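Local coordinates for probable quinone reductase Qor (NADPH:quinone reductase) (Zeta-crystallin homolog protein) (Mycobacterium tuberculosis, PDB 4RVU) that binds NADPH and probably passes electrons from it to quinone substrates, at residues T132-Y135 against L136-V140; T163-A166 against T167-V171. All coordinates share one frame; numbering follows the deposited sequence.

Contact 1 of 2, residues T132-Y135 against L136-V140; sequences TAHY and LLKSV. With NDP (NADPH dihydro-nicotinamide-adenine-dinucleotide phosphate), chain E.
Over one face of the His134 ring sits CG of Lys138, one helical turn later, in a CH-pi contact: CG lies 3.9 Å from the ring centroid and only 15° off the normal. The Tyr135 ring is packed differently: Thr132 O lies over one face, offset toward the rim, CG2 of Val140 meets its edge, 3.6 Å from CD1, and the carboxamide oxygen of NADPH also lies near its plane. Both rings belong to the C-terminal end of helix 120-140, which finishes in a wider pi-type turn. CG of His134 is anti to the backbone N (chi1 -176°), which sets the imidazole beside Lys138. Beyond the stem both side chains reach Glu289, Lys138 NZ by a salt bridge and His134 NE2 by a hydrogen bond; an acid so placed would be expected to ease the proximity of two potentially positive groups.

CG of Tyr135 is wedged between its own N and carbonyl carbon (chi1 84°), which lays the phenol alongside Leu136, whose CD2 is 3.8 Å from CE1. Pro271, Leu273 and the stacked ring of Phe276 also pack on the tyrosine, and its OH gives a 2.7 Å hydrogen bond to NADPH O7N. Thr132 borders the nicotinamide too: OG1, hydrogen-bonded to Leu128 O, comes 3.1 Å from C4N, the carbon that carries hydride in NADPH. In the pi-type turn Tyr135 O takes two donors. Ser139 N approaches from above the carbonyl plane, whereas Val140 N comes nearly along the C=O axis at 2.8 Å.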
loop_
_atom_site.group_PDB
_atom_site.type_symbol
_atom_site.label_atom_id
_atom_site.label_comp_id
_atom_site.label_asym_id
_atom_site.label_seq_id
_atom_site.Cartn_x
_atom_site.Cartn_y
_atom_site.Cartn_z
ATOM N N THR A 132 -8.953 -15.759 -4.403
ATOM C CA THR A 132 -7.803 -14.859 -4.457
ATOM C C THR A 132 -7.979 -13.812 -5.554
ATOM O O THR A 132 -7.782 -12.628 -5.309
ATOM C CB THR A 132 -6.502 -15.634 -4.654
ATOM O OG1 THR A 132 -6.326 -16.535 -3.551
ATOM C CG2 THR A 132 -5.310 -14.686 -4.731
ATOM N N ALA A 133 -8.359 -14.237 -6.756
ATOM C CA ALA A 133 -8.640 -13.273 -7.819
ATOM C C ALA A 133 -9.734 -12.297 -7.384
ATOM O O ALA A 133 -9.636 -11.095 -7.636
ATOM C CB ALA A 133 -9.023 -13.985 -9.118
ATOM N N HIS A 134 -10.761 -12.801 -6.701
ATOM C CA HIS A 134 -11.840 -11.930 -6.242
ATOM C C HIS A 134 -11.313 -10.832 -5.326
ATOM O O HIS A 134 -11.576 -9.649 -5.556
ATOM C CB HIS A 134 -12.927 -12.714 -5.504
ATOM C CG HIS A 134 -14.099 -11.876 -5.102
ATOM N ND1 HIS A 134 -14.131 -11.149 -3.928
ATOM C CD2 HIS A 134 -15.273 -11.624 -5.731
ATOM C CE1 HIS A 134 -15.281 -10.503 -3.846
ATOM N NE2 HIS A 134 -15.992 -10.772 -4.929
ATOM N N TYR A 135 -10.583 -11.208 -4.278
ATOM C CA TYR A 135 -10.147 -10.187 -3.325
ATOM C C TYR A 135 -9.143 -9.230 -3.973
ATOM O O TYR A 135 -9.110 -8.033 -3.660
ATOM C CB TYR A 135 -9.670 -10.791 -1.978
ATOM C CG TYR A 135 -8.228 -11.294 -1.874
ATOM C CD1 TYR A 135 -7.152 -10.406 -1.924
ATOM C CD2 TYR A 135 -7.956 -12.642 -1.637
ATOM C CE1 TYR A 135 -5.851 -10.843 -1.807
ATOM C CE2 TYR A 135 -6.650 -13.093 -1.506
ATOM C CZ TYR A 135 -5.605 -12.183 -1.590
ATOM O OH TYR A 135 -4.297 -12.601 -1.460
ATOM N N LEU A 136 -8.346 -9.752 -4.898
ATOM C CA LEU A 136 -7.370 -8.912 -5.599
ATOM C C LEU A 136 -8.066 -7.845 -6.447
ATOM O O LEU A 136 -7.634 -6.687 -6.456
ATOM C CB LEU A 136 -6.426 -9.767 -6.454
ATOM C CG LEU A 136 -5.318 -10.539 -5.730
ATOM C CD1 LEU A 136 -4.575 -11.491 -6.676
ATOM C CD2 LEU A 136 -4.340 -9.599 -5.016
ATOM N N LEU A 137 -9.138 -8.232 -7.137
ATOM C CA LEU A 137 -9.849 -7.351 -8.075
ATOM C C LEU A 137 -10.945 -6.514 -7.437
ATOM O O LEU A 137 -11.358 -5.505 -8.000
ATOM C CB LEU A 137 -10.473 -8.169 -9.201
ATOM C CG LEU A 137 -9.507 -8.843 -10.157
ATOM C CD1 LEU A 137 -10.265 -9.816 -11.038
ATOM C CD2 LEU A 137 -8.815 -7.800 -11.004
ATOM N N LYS A 138 -11.443 -6.943 -6.283
ATOM C CA LYS A 138 -12.583 -6.265 -5.670
ATOM C C LYS A 138 -12.231 -5.515 -4.388
ATOM O O LYS A 138 -12.950 -4.598 -3.994
ATOM C CB LYS A 138 -13.716 -7.263 -5.382
ATOM C CG LYS A 138 -14.359 -7.874 -6.624
ATOM C CD LYS A 138 -15.324 -6.893 -7.281
ATOM C CE LYS A 138 -15.972 -7.482 -8.539
ATOM N NZ LYS A 138 -16.765 -8.678 -8.256
ATOM N N SER A 139 -11.128 -5.902 -3.747
ATOM C CA SER A 139 -10.789 -5.394 -2.412
ATOM C C SER A 139 -9.409 -4.754 -2.317
ATOM O O SER A 139 -9.267 -3.640 -1.797
ATOM C CB SER A 139 -10.909 -6.515 -1.366
ATOM O OG SER A 139 -12.232 -7.019 -1.324
ATOM N N VAL A 140 -8.385 -5.460 -2.783
ATOM C CA VAL A 140 -7.021 -4.913 -2.728
ATOM C C VAL A 140 -6.868 -3.688 -3.636
ATOM O O VAL A 140 -6.432 -2.614 -3.193
ATOM C CB VAL A 140 -5.961 -5.992 -3.040
ATOM C CG1 VAL A 140 -4.596 -5.351 -3.252
ATOM C CG2 VAL A 140 -5.899 -7.013 -1.902
HETATM P PA NDP E . 0.685 -20.735 -10.938
HETATM O O1A NDP E . -0.261 -21.731 -11.548
HETATM O O2A NDP E . 0.594 -19.290 -11.335
HETATM O O5B NDP E . 2.191 -21.242 -11.183
HETATM C C5B NDP E . 3.288 -20.362 -10.968
HETATM C C4B NDP E . 3.619 -19.696 -12.293
HETATM O O4B NDP E . 4.506 -18.592 -12.110
HETATM C C3B NDP E . 4.339 -20.650 -13.229
HETATM O O3B NDP E . 3.423 -21.410 -14.019
HETATM C C2B NDP E . 5.190 -19.728 -14.079
HETATM O O2B NDP E . 4.539 -19.428 -15.306
HETATM C C1B NDP E . 5.357 -18.464 -13.249
HETATM N N9A NDP E . 6.780 -18.384 -12.850
HETATM C C8A NDP E . 7.632 -17.395 -13.166
HETATM N N7A NDP E . 8.866 -17.636 -12.663
HETATM C C5A NDP E . 8.816 -18.812 -12.015
HETATM C C6A NDP E . 9.770 -19.655 -11.260
HETATM N N6A NDP E . 11.055 -19.271 -11.096
HETATM N N1A NDP E . 9.313 -20.815 -10.743
HETATM C C2A NDP E . 8.036 -21.201 -10.903
HETATM N N3A NDP E . 7.118 -20.489 -11.576
HETATM C C4A NDP E . 7.439 -19.305 -12.145
HETATM O O3 NDP E . 0.568 -20.851 -9.344
HETATM P PN NDP E . -0.792 -20.503 -8.567
HETATM O O1N NDP E . -1.825 -20.061 -9.569
HETATM O O2N NDP E . -1.078 -21.637 -7.619
HETATM O O5D NDP E . -0.367 -19.225 -7.693
HETATM C C5D NDP E . 0.105 -18.039 -8.327
HETATM C C4D NDP E . 0.928 -17.222 -7.343
HETATM O O4D NDP E . 0.065 -16.573 -6.412
HETATM C C3D NDP E . 1.846 -18.110 -6.528
HETATM O O3D NDP E . 3.077 -17.415 -6.335
HETATM C C2D NDP E . 1.148 -18.269 -5.195
HETATM O O2D NDP E . 2.107 -18.416 -4.146
HETATM C C1D NDP E . 0.376 -16.966 -5.075
HETATM N N1N NDP E . -0.872 -17.069 -4.317
HETATM C C2N NDP E . -1.099 -16.179 -3.349
HETATM C C3N NDP E . -2.261 -16.192 -2.594
HETATM C C7N NDP E . -2.445 -15.165 -1.517
HETATM O O7N NDP E . -3.494 -15.134 -0.898
HETATM N N7N NDP E . -1.455 -14.308 -1.273
HETATM C C4N NDP E . -3.340 -17.219 -2.845
HETATM C C5N NDP E . -2.977 -18.120 -3.932
HETATM C C6N NDP E . -1.774 -18.008 -4.621
HETATM P P2B NDP E . 5.348 -18.757 -16.523
HETATM O O1X NDP E . 6.665 -18.363 -15.917
HETATM O O2X NDP E . 5.448 -19.849 -17.549
HETATM O O3X NDP E . 4.484 -17.607 -16.953
#

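Contact 2 of 2, residues T163-A166 against T167-V171; sequences TQWA and THLGV
Thr167 follows Thr163 by one helical turn near the C-terminal end of helix 157-168, which a Schellman motif closes; the helix is the crossover of a Rossmann-type beta-alpha-beta unit between strands 148-151 and 172-176. From its CB, 3.2 Å from Thr163 O, the chain branches to CG2 and OG1. Chi1 of -63° folds OG1 beside the residue's own backbone N, and the hydroxyl donates a hydrogen bond to Thr163 O at 2.7 Å. Thr167 N reaches the same oxygen from the opposite face of the carbonyl plane, so two donors from one residue clasp one acceptor.

Leu169 lies alongside Trp165, both side chains extending in one direction. Leu169 CG lies 3.2 Å from Trp165 O, and its CD1 goes on to touch CD1 of the indole at 3.9 Å. The Trp165 side chain also packs on Leu290 and Ala293 of helix 280-295 and on Ile299. Gln164, on another side of the helix, turns its amide to Thr300 N and Leu160 O.

At the end of the helix Gly170 adopts a positive phi of 83°, where a CB would press on the preceding carbonyl oxygen, and its N bonds to Thr167 O. Val171 N completes the Schellman motif by donating to Ala166 O at 3.0 Å. The turn ends the helix and leads into strand 172-176, with Val171 CB packed on Ala166 CB at 3.9 Å.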
loop_
_atom_site.group_PDB
_atom_site.type_symbol
_atom_site.label_atom_id
_atom_site.label_comp_id
_atom_site.label_asym_id
_atom_site.label_seq_id
_atom_site.Cartn_x
_atom_site.Cartn_y
_atom_site.Cartn_z
ATOM N N THR A 163 -7.266 -12.643 -15.335
ATOM C CA THR A 163 -7.344 -12.093 -16.686
ATOM C C THR A 163 -8.781 -12.108 -17.187
ATOM O O THR A 163 -9.302 -11.075 -17.624
ATOM C CB THR A 163 -6.421 -12.858 -17.628
ATOM O OG1 THR A 163 -5.073 -12.691 -17.170
ATOM C CG2 THR A 163 -6.540 -12.344 -19.059
ATOM N N GLN A 164 -9.441 -13.258 -17.057
ATOM C CA GLN A 164 -10.827 -13.368 -17.484
ATOM C C GLN A 164 -11.736 -12.428 -16.728
ATOM O O GLN A 164 -12.573 -11.745 -17.328
ATOM C CB GLN A 164 -11.327 -14.793 -17.298
ATOM C CG GLN A 164 -10.624 -15.820 -18.154
ATOM C CD GLN A 164 -11.163 -17.205 -17.880
ATOM O OE1 GLN A 164 -12.230 -17.574 -18.372
ATOM N NE2 GLN A 164 -10.441 -17.973 -17.068
ATOM N N TRP A 165 -11.576 -12.401 -15.406
ATOM C CA TRP A 165 -12.493 -11.662 -14.551
ATOM C C TRP A 165 -12.325 -10.161 -14.766
ATOM O O TRP A 165 -13.310 -9.440 -14.924
ATOM C CB TRP A 165 -12.265 -12.018 -13.082
ATOM C CG TRP A 165 -13.498 -11.901 -12.244
ATOM C CD1 TRP A 165 -14.618 -11.163 -12.520
ATOM C CD2 TRP A 165 -13.756 -12.578 -11.004
ATOM N NE1 TRP A 165 -15.548 -11.327 -11.514
ATOM C CE2 TRP A 165 -15.045 -12.194 -10.578
ATOM C CE3 TRP A 165 -13.016 -13.456 -10.213
ATOM C CZ2 TRP A 165 -15.618 -12.678 -9.397
ATOM C CZ3 TRP A 165 -13.585 -13.937 -9.039
ATOM C CH2 TRP A 165 -14.872 -13.544 -8.642
ATOM N N ALA A 166 -11.076 -9.699 -14.785
ATOM C CA ALA A 166 -10.791 -8.293 -15.075
ATOM C C ALA A 166 -11.327 -7.890 -16.453
ATOM O O ALA A 166 -11.958 -6.843 -16.600
ATOM C CB ALA A 166 -9.284 -8.009 -14.966
ATOM N N THR A 167 -11.093 -8.726 -17.459
ATOM C CA THR A 167 -11.597 -8.452 -18.811
ATOM C C THR A 167 -13.116 -8.306 -18.811
ATOM O O THR A 167 -13.661 -7.385 -19.419
ATOM C CB THR A 167 -11.179 -9.552 -19.782
ATOM O OG1 THR A 167 -9.747 -9.561 -19.865
ATOM C CG2 THR A 167 -11.764 -9.299 -21.169
ATOM N N HIS A 168 -13.796 -9.209 -18.110
ATOM C CA HIS A 168 -15.245 -9.124 -17.954
ATOM C C HIS A 168 -15.673 -7.811 -17.311
ATOM O O HIS A 168 -16.729 -7.267 -17.643
ATOM C CB HIS A 168 -15.767 -10.287 -17.112
ATOM C CG HIS A 168 -17.204 -10.144 -16.722
ATOM N ND1 HIS A 168 -18.237 -10.274 -17.628
ATOM C CD2 HIS A 168 -17.781 -9.866 -15.528
ATOM C CE1 HIS A 168 -19.389 -10.093 -17.005
ATOM N NE2 HIS A 168 -19.139 -9.843 -15.731
ATOM N N LEU A 169 -14.860 -7.308 -16.383
ATOM C CA LEU A 169 -15.164 -6.045 -15.703
ATOM C C LEU A 169 -14.780 -4.791 -16.515
ATOM O O LEU A 169 -14.873 -3.668 -16.009
ATOM C CB LEU A 169 -14.505 -6.017 -14.320
ATOM C CG LEU A 169 -14.963 -7.129 -13.373
ATOM C CD1 LEU A 169 -14.009 -7.297 -12.188
ATOM C CD2 LEU A 169 -16.370 -6.840 -12.880
ATOM N N GLY A 170 -14.358 -4.977 -17.763
ATOM C CA GLY A 170 -13.999 -3.853 -18.622
ATOM C C GLY A 170 -12.585 -3.327 -18.440
ATOM O O GLY A 170 -12.288 -2.180 -18.787
ATOM N N VAL A 171 -11.707 -4.171 -17.905
ATOM C CA VAL A 171 -10.314 -3.822 -17.652
ATOM C C VAL A 171 -9.409 -4.392 -18.738
ATOM O O VAL A 171 -9.551 -5.550 -19.137
ATOM C CB VAL A 171 -9.869 -4.371 -16.285
ATOM C CG1 VAL A 171 -8.411 -4.032 -15.996
ATOM C CG2 VAL A 171 -10.766 -3.836 -15.191
#

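In the fold
Contact 1 comes first along the chain, at the end of helix 120-140; strand 148-151 follows, and contact 2 then closes helix 157-168 before strand 172-176. Their centres lie about 12 Å apart, on the same side of the chain's centre, and the two helices pack directly: Leu137 CD1 is 3.6 Å from Trp165 CB, and His134 CD2 is 3.5 Å from Trp165 CH2. Contact 1 borders the nicotinamide and, through Val140 O and Tyr267 of the second subunit, the dimer interface. Contact 2 sits farther from the cofactor, within the nucleotide-binding domain. The Leu137-Trp165 packing therefore joins the cofactor-lining helix to the first crossover of the parallel sheet.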